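Local coordinates for aggregative adherence fimbrial subunit AggA (Escherichia coli O104:H4 str. C227-11, PDB 4PH8), which forms the major pilin subunit of type I aggregative adherence fimbriae, which assemble by donor-strand complementation and probably attach the bacterium to host fibronectin, at residues W54-H68 against P123-D135. Residues are numbered along the deposited sequence; the frame is centred on the assembly and turned at random.
Sequences WLWGTGPANKWVLQH and PGEYTMILHAAVD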
ATOM      1  N   TRP A  54      -2.930  -5.054  -6.275  1.00 14.51           N
ATOM      2  CA  TRP A  54      -3.730  -4.098  -5.541  1.00 14.95           C
ATOM      3  C   TRP A  54      -3.015  -3.694  -4.274  1.00 13.90           C
ATOM      4  O   TRP A  54      -2.246  -4.477  -3.704  1.00 12.66           O
ATOM      5  CB  TRP A  54      -5.060  -4.719  -5.125  1.00 15.81           C
ATOM      6  CG  TRP A  54      -5.931  -5.122  -6.251  1.00 16.56           C
ATOM      7  CD1 TRP A  54      -5.840  -6.260  -6.990  1.00 18.78           C
ATOM      8  CD2 TRP A  54      -7.060  -4.402  -6.751  1.00 18.00           C
ATOM      9  NE1 TRP A  54      -6.844  -6.292  -7.939  1.00 21.29           N
ATOM     10  CE2 TRP A  54      -7.606  -5.163  -7.811  1.00 18.95           C
ATOM     11  CE3 TRP A  54      -7.657  -3.186  -6.413  1.00 18.39           C
ATOM     12  CZ2 TRP A  54      -8.718  -4.738  -8.538  1.00 20.99           C
ATOM     13  CZ3 TRP A  54      -8.763  -2.763  -7.134  1.00 20.17           C
ATOM     14  CH2 TRP A  54      -9.279  -3.546  -8.188  1.00 21.60           C
ATOM     15  N   LEU A  55      -3.324  -2.479  -3.839  1.00 12.84           N
ATOM     16  CA  LEU A  55      -2.845  -1.926  -2.606  1.00 14.18           C
ATOM     17  C   LEU A  55      -3.949  -1.066  -2.024  1.00 13.46           C
ATOM     18  O   LEU A  55      -4.599  -0.306  -2.746  1.00 14.11           O
ATOM     19  CB  LEU A  55      -1.615  -1.090  -2.909  1.00 17.17           C
ATOM     20  CG  LEU A  55      -0.679  -0.601  -1.848  1.00 17.52           C
ATOM     21  CD1 LEU A  55      -0.211  -1.719  -0.920  1.00 15.43           C
ATOM     22  CD2 LEU A  55       0.517   0.034  -2.542  1.00 16.10           C
ATOM     23  N   TRP A  56      -4.172  -1.185  -0.720  1.00 13.31           N
ATOM     24  CA  TRP A  56      -5.178  -0.364  -0.066  1.00 14.66           C
ATOM     25  C   TRP A  56      -4.925  -0.253   1.419  1.00 14.20           C
ATOM     26  O   TRP A  56      -4.241  -1.083   2.002  1.00 16.04           O
ATOM     27  CB  TRP A  56      -6.620  -0.858  -0.350  1.00 16.26           C
ATOM     28  CG  TRP A  56      -7.043  -2.180   0.266  1.00 17.49           C
ATOM     29  CD1 TRP A  56      -7.803  -2.354   1.394  1.00 18.99           C
ATOM     30  CD2 TRP A  56      -6.794  -3.505  -0.249  1.00 17.13           C
ATOM     31  NE1 TRP A  56      -8.020  -3.691   1.620  1.00 19.00           N
ATOM     32  CE2 TRP A  56      -7.424  -4.420   0.628  1.00 19.20           C
ATOM     33  CE3 TRP A  56      -6.101  -4.002  -1.350  1.00 14.85           C
ATOM     34  CZ2 TRP A  56      -7.366  -5.798   0.440  1.00 17.70           C
ATOM     35  CZ3 TRP A  56      -6.050  -5.379  -1.539  1.00 16.65           C
ATOM     36  CH2 TRP A  56      -6.678  -6.263  -0.641  1.00 18.36           C
ATOM     37  N   GLY A  57      -5.504   0.785   2.011  1.00 16.19           N
ATOM     38  CA  GLY A  57      -5.418   1.042   3.436  1.00 17.75           C
ATOM     39  C   GLY A  57      -6.729   0.723   4.133  1.00 17.92           C
ATOM     40  O   GLY A  57      -7.670   0.194   3.528  1.00 19.82           O
ATOM     41  N   THR A  58      -6.780   1.060   5.415  1.00 17.96           N
ATOM     42  CA  THR A  58      -7.893   0.694   6.285  1.00 21.00           C
ATOM     43  C   THR A  58      -8.842   1.854   6.580  1.00 21.22           C
ATOM     44  O   THR A  58      -9.817   1.676   7.293  1.00 24.25           O
ATOM     45  CB  THR A  58      -7.351   0.164   7.627  1.00 22.06           C
ATOM     46  OG1 THR A  58      -6.509   1.157   8.221  1.00 22.61           O
ATOM     47  CG2 THR A  58      -6.543  -1.115   7.406  1.00 20.92           C
ATOM     48  N   GLY A  59      -8.560   3.025   6.020  1.00 22.07           N
ATOM     49  CA  GLY A  59      -9.337   4.216   6.307  1.00 22.83           C
ATOM     50  C   GLY A  59     -10.538   4.378   5.405  1.00 23.87           C
ATOM     51  O   GLY A  59     -10.828   3.506   4.563  1.00 20.31           O
ATOM     52  N   PRO A  60     -11.251   5.508   5.561  1.00 25.89           N
ATOM     53  CA  PRO A  60     -12.368   5.771   4.653  1.00 28.64           C
ATOM     54  C   PRO A  60     -11.859   5.823   3.230  1.00 23.91           C
ATOM     55  O   PRO A  60     -10.757   6.320   2.985  1.00 26.70           O
ATOM     56  CB  PRO A  60     -12.899   7.134   5.099  1.00 30.83           C
ATOM     57  CG  PRO A  60     -11.804   7.757   5.886  1.00 31.04           C
ATOM     58  CD  PRO A  60     -10.954   6.647   6.441  1.00 27.96           C
ATOM     59  N   ALA A  61     -12.631   5.255   2.312  1.00 22.43           N
ATOM     60  CA  ALA A  61     -12.261   5.205   0.905  1.00 21.30           C
ATOM     61  C   ALA A  61     -10.904   4.523   0.700  1.00 20.02           C
ATOM     62  O   ALA A  61     -10.240   4.803  -0.263  1.00 24.13           O
ATOM     63  CB  ALA A  61     -12.243   6.600   0.299  1.00 24.66           C
ATOM     64  N   ASN A  62     -10.555   3.609   1.602  1.00 18.71           N
ATOM     65  CA  ASN A  62      -9.305   2.835   1.557  1.00 18.01           C
ATOM     66  C   ASN A  62      -8.051   3.690   1.656  1.00 17.40           C
ATOM     67  O   ASN A  62      -6.961   3.267   1.256  1.00 17.25           O
ATOM     68  CB  ASN A  62      -9.309   1.929   0.341  1.00 18.82           C
ATOM     69  CG  ASN A  62     -10.426   0.902   0.412  1.00 20.37           C
ATOM     70  OD1 ASN A  62     -10.515   0.126   1.368  1.00 24.37           O
ATOM     71  ND2 ASN A  62     -11.288   0.898  -0.582  1.00 19.55           N
ATOM     72  N   LYS A  63      -8.189   4.864   2.268  1.00 19.00           N
ATOM     73  CA  LYS A  63      -7.034   5.717   2.535  1.00 19.34           C
ATOM     74  C   LYS A  63      -6.142   5.069   3.601  1.00 17.78           C
ATOM     75  O   LYS A  63      -6.550   4.165   4.319  1.00 18.83           O
ATOM     76  CB  LYS A  63      -7.462   7.144   2.908  1.00 22.01           C
ATOM     77  CG  LYS A  63      -7.998   7.899   1.709  1.00 24.10           C
ATOM     78  CD  LYS A  63      -8.465   9.315   2.005  1.00 28.23           C
ATOM     79  CE  LYS A  63      -9.221   9.860   0.797  1.00 34.87           C
ATOM     80  NZ  LYS A  63      -9.797  11.212   1.016  1.00 38.99           N
ATOM     81  N   TRP A  64      -4.889   5.481   3.642  1.00 18.15           N
ATOM     82  CA  TRP A  64      -3.931   4.860   4.539  1.00 18.17           C
ATOM     83  C   TRP A  64      -3.988   5.553   5.883  1.00 21.06           C
ATOM     84  O   TRP A  64      -4.033   6.764   5.930  1.00 22.14           O
ATOM     85  CB  TRP A  64      -2.534   4.989   3.937  1.00 16.35           C
ATOM     86  CG  TRP A  64      -2.357   4.319   2.590  1.00 15.17           C
ATOM     87  CD1 TRP A  64      -3.326   3.845   1.750  1.00 14.21           C
ATOM     88  CD2 TRP A  64      -1.110   4.094   1.923  1.00 13.53           C
ATOM     89  NE1 TRP A  64      -2.757   3.319   0.607  1.00 14.27           N
ATOM     90  CE2 TRP A  64      -1.396   3.455   0.692  1.00 12.89           C
ATOM     91  CE3 TRP A  64       0.223   4.348   2.257  1.00 15.30           C
ATOM     92  CZ2 TRP A  64      -0.399   3.085  -0.209  1.00 13.05           C
ATOM     93  CZ3 TRP A  64       1.220   3.972   1.357  1.00 12.60           C
ATOM     94  CH2 TRP A  64       0.894   3.350   0.127  1.00 12.11           C
ATOM     95  N   VAL A  65      -4.017   4.783   6.972  1.00 22.38           N
ATOM     96  CA  VAL A  65      -4.179   5.368   8.317  1.00 23.84           C
ATOM     97  C   VAL A  65      -2.937   5.136   9.178  1.00 24.63           C
ATOM     98  O   VAL A  65      -2.581   4.005   9.483  1.00 24.45           O
ATOM     99  CB  VAL A  65      -5.426   4.809   9.030  1.00 27.56           C
ATOM    100  CG1 VAL A  65      -5.613   5.464  10.395  1.00 31.17           C
ATOM    101  CG2 VAL A  65      -6.659   5.006   8.160  1.00 28.17           C
ATOM    102  N   LEU A  66      -2.285   6.226   9.560  1.00 26.30           N
ATOM    103  CA  LEU A  66      -1.194   6.168  10.518  1.00 25.34           C
ATOM    104  C   LEU A  66      -1.806   6.352  11.907  1.00 29.40           C
ATOM    105  O   LEU A  66      -2.266   7.447  12.249  1.00 33.14           O
ATOM    106  CB  LEU A  66      -0.158   7.249  10.218  1.00 19.86           C
ATOM    107  CG  LEU A  66       1.161   7.165  10.998  1.00 27.61           C
ATOM    108  CD1 LEU A  66       1.974   5.923  10.656  1.00 28.95           C
ATOM    109  CD2 LEU A  66       2.004   8.401  10.745  1.00 30.88           C
ATOM    110  N   GLN A  67      -1.783   5.276  12.695  1.00 29.29           N
ATOM    111  CA  GLN A  67      -2.627   5.129  13.894  1.00 31.31           C
ATOM    112  C   GLN A  67      -1.790   5.025  15.171  1.00 35.80           C
ATOM    113  O   GLN A  67      -0.901   4.176  15.268  1.00 33.73           O
ATOM    114  CB  GLN A  67      -3.486   3.861  13.732  1.00 34.29           C
ATOM    115  CG  GLN A  67      -4.304   3.450  14.948  1.00 36.78           C
ATOM    116  CD  GLN A  67      -5.492   4.361  15.175  1.00 38.33           C
ATOM    117  OE1 GLN A  67      -6.401   4.418  14.346  1.00 38.56           O
ATOM    118  NE2 GLN A  67      -5.491   5.085  16.293  1.00 39.82           N
ATOM    119  N   HIS A  68      -2.090   5.876  16.157  1.00 35.48           N
ATOM    120  CA  HIS A  68      -1.375   5.859  17.434  1.00 32.65           C
ATOM    121  C   HIS A  68      -1.735   4.585  18.184  1.00 35.44           C
ATOM    122  O   HIS A  68      -2.891   4.166  18.186  1.00 39.96           O
ATOM    123  CB  HIS A  68      -1.706   7.102  18.272  1.00 31.16           C
ATOM    124  CG  HIS A  68      -0.706   7.385  19.356  1.00 33.61           C
ATOM    125  ND1 HIS A  68      -0.806   6.843  20.619  1.00 34.22           N
ATOM    126  CD2 HIS A  68       0.412   8.151  19.367  1.00 32.01           C
ATOM    127  CE1 HIS A  68       0.211   7.250  21.357  1.00 34.05           C
ATOM    128  NE2 HIS A  68       0.962   8.050  20.624  1.00 36.15           N
ATOM    129  N   PRO A 123       4.287  12.407  20.378  1.00 51.70           N
ATOM    130  CA  PRO A 123       5.212  11.309  20.691  1.00 47.00           C
ATOM    131  C   PRO A 123       4.506   9.960  20.880  1.00 51.27           C
ATOM    132  O   PRO A 123       3.327   9.922  21.244  1.00 56.80           O
ATOM    133  CB  PRO A 123       5.887  11.767  21.997  1.00 46.88           C
ATOM    134  CG  PRO A 123       5.686  13.248  22.042  1.00 48.22           C
ATOM    135  CD  PRO A 123       4.350  13.474  21.399  1.00 47.36           C
ATOM    136  N   GLY A 124       5.231   8.874  20.612  1.00 49.76           N
ATOM    137  CA  GLY A 124       4.720   7.510  20.783  1.00 40.69           C
ATOM    138  C   GLY A 124       4.947   6.623  19.564  1.00 42.46           C
ATOM    139  O   GLY A 124       5.725   6.963  18.675  1.00 42.15           O
ATOM    140  N   GLU A 125       4.269   5.476  19.543  1.00 33.18           N
ATOM    141  CA  GLU A 125       4.359   4.527  18.418  1.00 34.11           C
ATOM    142  C   GLU A 125       3.154   4.664  17.490  1.00 37.99           C
ATOM    143  O   GLU A 125       2.011   4.757  17.943  1.00 37.01           O
ATOM    144  CB  GLU A 125       4.423   3.084  18.931  1.00 37.77           C
ATOM    145  CG  GLU A 125       5.555   2.785  19.903  1.00 36.45           C
ATOM    146  CD  GLU A 125       6.937   2.936  19.300  1.00 37.86           C
ATOM    147  OE1 GLU A 125       7.081   2.946  18.058  1.00 36.54           O
ATOM    148  OE2 GLU A 125       7.897   3.028  20.086  1.00 40.26           O
ATOM    149  N   TYR A 126       3.420   4.678  16.185  1.00 32.52           N
ATOM    150  CA  TYR A 126       2.365   4.688  15.183  1.00 30.00           C
ATOM    151  C   TYR A 126       2.542   3.474  14.312  1.00 30.12           C
ATOM    152  O   TYR A 126       3.685   3.086  14.028  1.00 30.17           O
ATOM    153  CB  TYR A 126       2.442   5.948  14.325  1.00 30.14           C
ATOM    154  CG  TYR A 126       1.996   7.211  15.024  1.00 32.83           C
ATOM    155  CD1 TYR A 126       2.884   7.938  15.812  1.00 35.45           C
ATOM    156  CD2 TYR A 126       0.693   7.696  14.874  1.00 32.97           C
ATOM    157  CE1 TYR A 126       2.489   9.102  16.446  1.00 33.62           C
ATOM    158  CE2 TYR A 126       0.282   8.859  15.509  1.00 37.47           C
ATOM    159  CZ  TYR A 126       1.184   9.560  16.289  1.00 35.58           C
ATOM    160  OH  TYR A 126       0.792  10.716  16.922  1.00 37.61           O
ATOM    161  N   THR A 127       1.423   2.866  13.910  1.00 29.85           N
ATOM    162  CA  THR A 127       1.429   1.812  12.890  1.00 29.21           C
ATOM    163  C   THR A 127       0.497   2.180  11.744  1.00 27.72           C
ATOM    164  O   THR A 127      -0.469   2.922  11.927  1.00 27.58           O
ATOM    165  CB  THR A 127       0.998   0.438  13.438  1.00 29.94           C
ATOM    166  OG1 THR A 127      -0.324   0.524  13.995  1.00 31.71           O
ATOM    167  CG2 THR A 127       1.984  -0.055  14.492  1.00 30.42           C
ATOM    168  N   MET A 128       0.797   1.667  10.555  1.00 23.70           N
ATOM    169  CA  MET A 128      -0.065   1.880   9.404  1.00 19.75           C
ATOM    170  C   MET A 128      -0.194   0.568   8.659  1.00 18.19           C
ATOM    171  O   MET A 128       0.791   0.039   8.174  1.00 22.03           O
ATOM    172  CB  MET A 128       0.537   2.951   8.504  1.00 19.31           C
ATOM    173  CG  MET A 128      -0.242   3.239   7.236  1.00 21.07           C
ATOM    174  SD  MET A 128       0.149   4.877   6.574  1.00 24.76           S
ATOM    175  CE  MET A 128       1.891   4.676   6.286  1.00 22.52           C
ATOM    176  N   ILE A 129      -1.409   0.038   8.619  1.00 17.99           N
ATOM    177  CA  ILE A 129      -1.660  -1.262   8.024  1.00 21.15           C
ATOM    178  C   ILE A 129      -1.923  -1.075   6.554  1.00 19.81           C
ATOM    179  O   ILE A 129      -2.779  -0.281   6.169  1.00 20.79           O
ATOM    180  CB  ILE A 129      -2.905  -1.925   8.633  1.00 22.94           C
ATOM    181  CG1 ILE A 129      -2.722  -2.117  10.134  1.00 28.29           C
ATOM    182  CG2 ILE A 129      -3.184  -3.260   7.972  1.00 24.01           C
ATOM    183  CD1 ILE A 129      -4.038  -2.330  10.850  1.00 31.21           C
ATOM    184  N   LEU A 130      -1.205  -1.830   5.735  1.00 17.87           N
ATOM    185  CA  LEU A 130      -1.484  -1.850   4.317  1.00 14.94           C
ATOM    186  C   LEU A 130      -1.861  -3.244   3.886  1.00 13.58           C
ATOM    187  O   LEU A 130      -1.324  -4.238   4.382  1.00 17.12           O
ATOM    188  CB  LEU A 130      -0.288  -1.359   3.525  1.00 17.69           C
ATOM    189  CG  LEU A 130       0.097   0.101   3.727  1.00 20.07           C
ATOM    190  CD1 LEU A 130       1.243   0.421   2.798  1.00 22.05           C
ATOM    191  CD2 LEU A 130      -1.062   1.052   3.482  1.00 21.84           C
ATOM    192  N   HIS A 131      -2.814  -3.300   2.967  1.00 12.71           N
ATOM    193  CA  HIS A 131      -3.246  -4.550   2.401  1.00 12.92           C
ATOM    194  C   HIS A 131      -2.786  -4.576   0.970  1.00 12.40           C
ATOM    195  O   HIS A 131      -2.812  -3.549   0.288  1.00 14.38           O
ATOM    196  CB  HIS A 131      -4.761  -4.629   2.413  1.00 15.79           C
ATOM    197  CG  HIS A 131      -5.348  -4.791   3.774  1.00 18.50           C
ATOM    198  ND1 HIS A 131      -5.640  -6.026   4.306  1.00 19.35           N
ATOM    199  CD2 HIS A 131      -5.730  -3.880   4.699  1.00 22.55           C
ATOM    200  CE1 HIS A 131      -6.178  -5.870   5.501  1.00 22.28           C
ATOM    201  NE2 HIS A 131      -6.230  -4.577   5.766  1.00 25.84           N
ATOM    202  N   ALA A 132      -2.413  -5.754   0.498  1.00 13.78           N
ATOM    203  CA  ALA A 132      -2.048  -5.929  -0.900  1.00 14.23           C
ATOM    204  C   ALA A 132      -2.660  -7.215  -1.423  1.00 14.83           C
ATOM    205  O   ALA A 132      -2.904  -8.162  -0.668  1.00 15.53           O
ATOM    206  CB  ALA A 132      -0.543  -5.965  -1.071  1.00 15.39           C
ATOM    207  N   ALA A 133      -2.915  -7.251  -2.716  1.00 13.87           N
ATOM    208  CA  ALA A 133      -3.441  -8.467  -3.318  1.00 14.76           C
ATOM    209  C   ALA A 133      -2.999  -8.611  -4.750  1.00 13.53           C
ATOM    210  O   ALA A 133      -2.485  -7.666  -5.359  1.00 14.68           O
ATOM    211  CB  ALA A 133      -4.972  -8.504  -3.229  1.00 14.52           C
ATOM    212  N   VAL A 134      -3.213  -9.817  -5.274  1.00 13.66           N
ATOM    213  CA  VAL A 134      -3.006 -10.124  -6.668  1.00 15.40           C
ATOM    214  C   VAL A 134      -4.206 -10.912  -7.165  1.00 15.28           C
ATOM    215  O   VAL A 134      -4.627 -11.876  -6.504  1.00 14.49           O
ATOM    216  CB  VAL A 134      -1.694 -10.908  -6.935  1.00 16.21           C
ATOM    217  CG1 VAL A 134      -1.649 -12.253  -6.207  1.00 16.13           C
ATOM    218  CG2 VAL A 134      -1.476 -11.115  -8.427  1.00 17.51           C
ATOM    219  N   ASP A 135      -4.745 -10.476  -8.308  1.00 14.31           N
ATOM    220  CA  ASP A 135      -5.878 -11.117  -8.993  1.00 16.75           C
ATOM    221  C   ASP A 135      -5.332 -11.843 -10.207  1.00 16.31           C
ATOM    222  O   ASP A 135      -4.515 -11.300 -10.967  1.00 17.33           O
ATOM    223  CB  ASP A 135      -6.882 -10.096  -9.547  1.00 21.59           C
ATOM    224  CG  ASP A 135      -7.688  -9.405  -8.486  1.00 24.41           C
ATOM    225  OD1 ASP A 135      -7.677  -9.861  -7.331  1.00 31.89           O
ATOM    226  OD2 ASP A 135      -8.349  -8.388  -8.827  1.00 30.79           O
TER
HETATM  227  O   HOH W   1      -4.240   1.864   6.693  1.00 20.10           O
HETATM  228  O   HOH W   2      -3.538   1.509   9.942  1.00 23.51           O
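Strand 124-135 runs antiparallel to both 54-56 and 64-68, joined by the hydrogen-bonded pairs Trp54-Ala133, Trp56-His131 and Gln67-Thr127, while between them the strand is interrupted by the loop 57-63. Two waters bridge the strands at this break: one accepts from Thr58 N and Val65 N and donates to Ile129 O, the other links Val65 O to Ile129 N. Trp56, with CG wedged between backbone N and carbonyl carbon (chi1 69°), lays its indole over His131, whose CB sits 3.4 Å from the centroid of the five-membered ring. The imidazole runs nearly parallel to that ring, planes 9° apart, but is slid aside with little overlap; Trp56 CZ3, on the benzo edge, abuts Ala133 CB at 3.7 Å. On the same side of the sheet Trp54 NE1 gives a bent, weak hydrogen bond to Asp135 OD2 (2.7 Å). The opposite side is apolar near the middle: Leu130 CD2 sits over the five-membered ring of Trp64, 3.6 Å from its centroid, and CD1 reaches the benzo part, while Leu66 CD1 packs on Tyr126 CB at 3.7 Å. At the far end His68 turns an edge to the face of Tyr126, the planes 89° apart in a T-shaped pair with His68 CD2 3.5 Å from Tyr126 CZ. His68 NE2 donates in the ring plane to Pro123 O (3.1 Å), and ND1 accepts a hydrogen bond from Lys70 N, so both ring nitrogens are used and its rotation is fixed. In this immunoglobulin-like pilin sandwich Leu55, Trp64 and Leu66 face strand 108-114 across the core, whereas Lys96 makes a cation-pi contact with Trp56. Strand 141-155 pairs with the other edge of 124-138, and strands 75-82 and 97-100 pair with the far edge of 52-68.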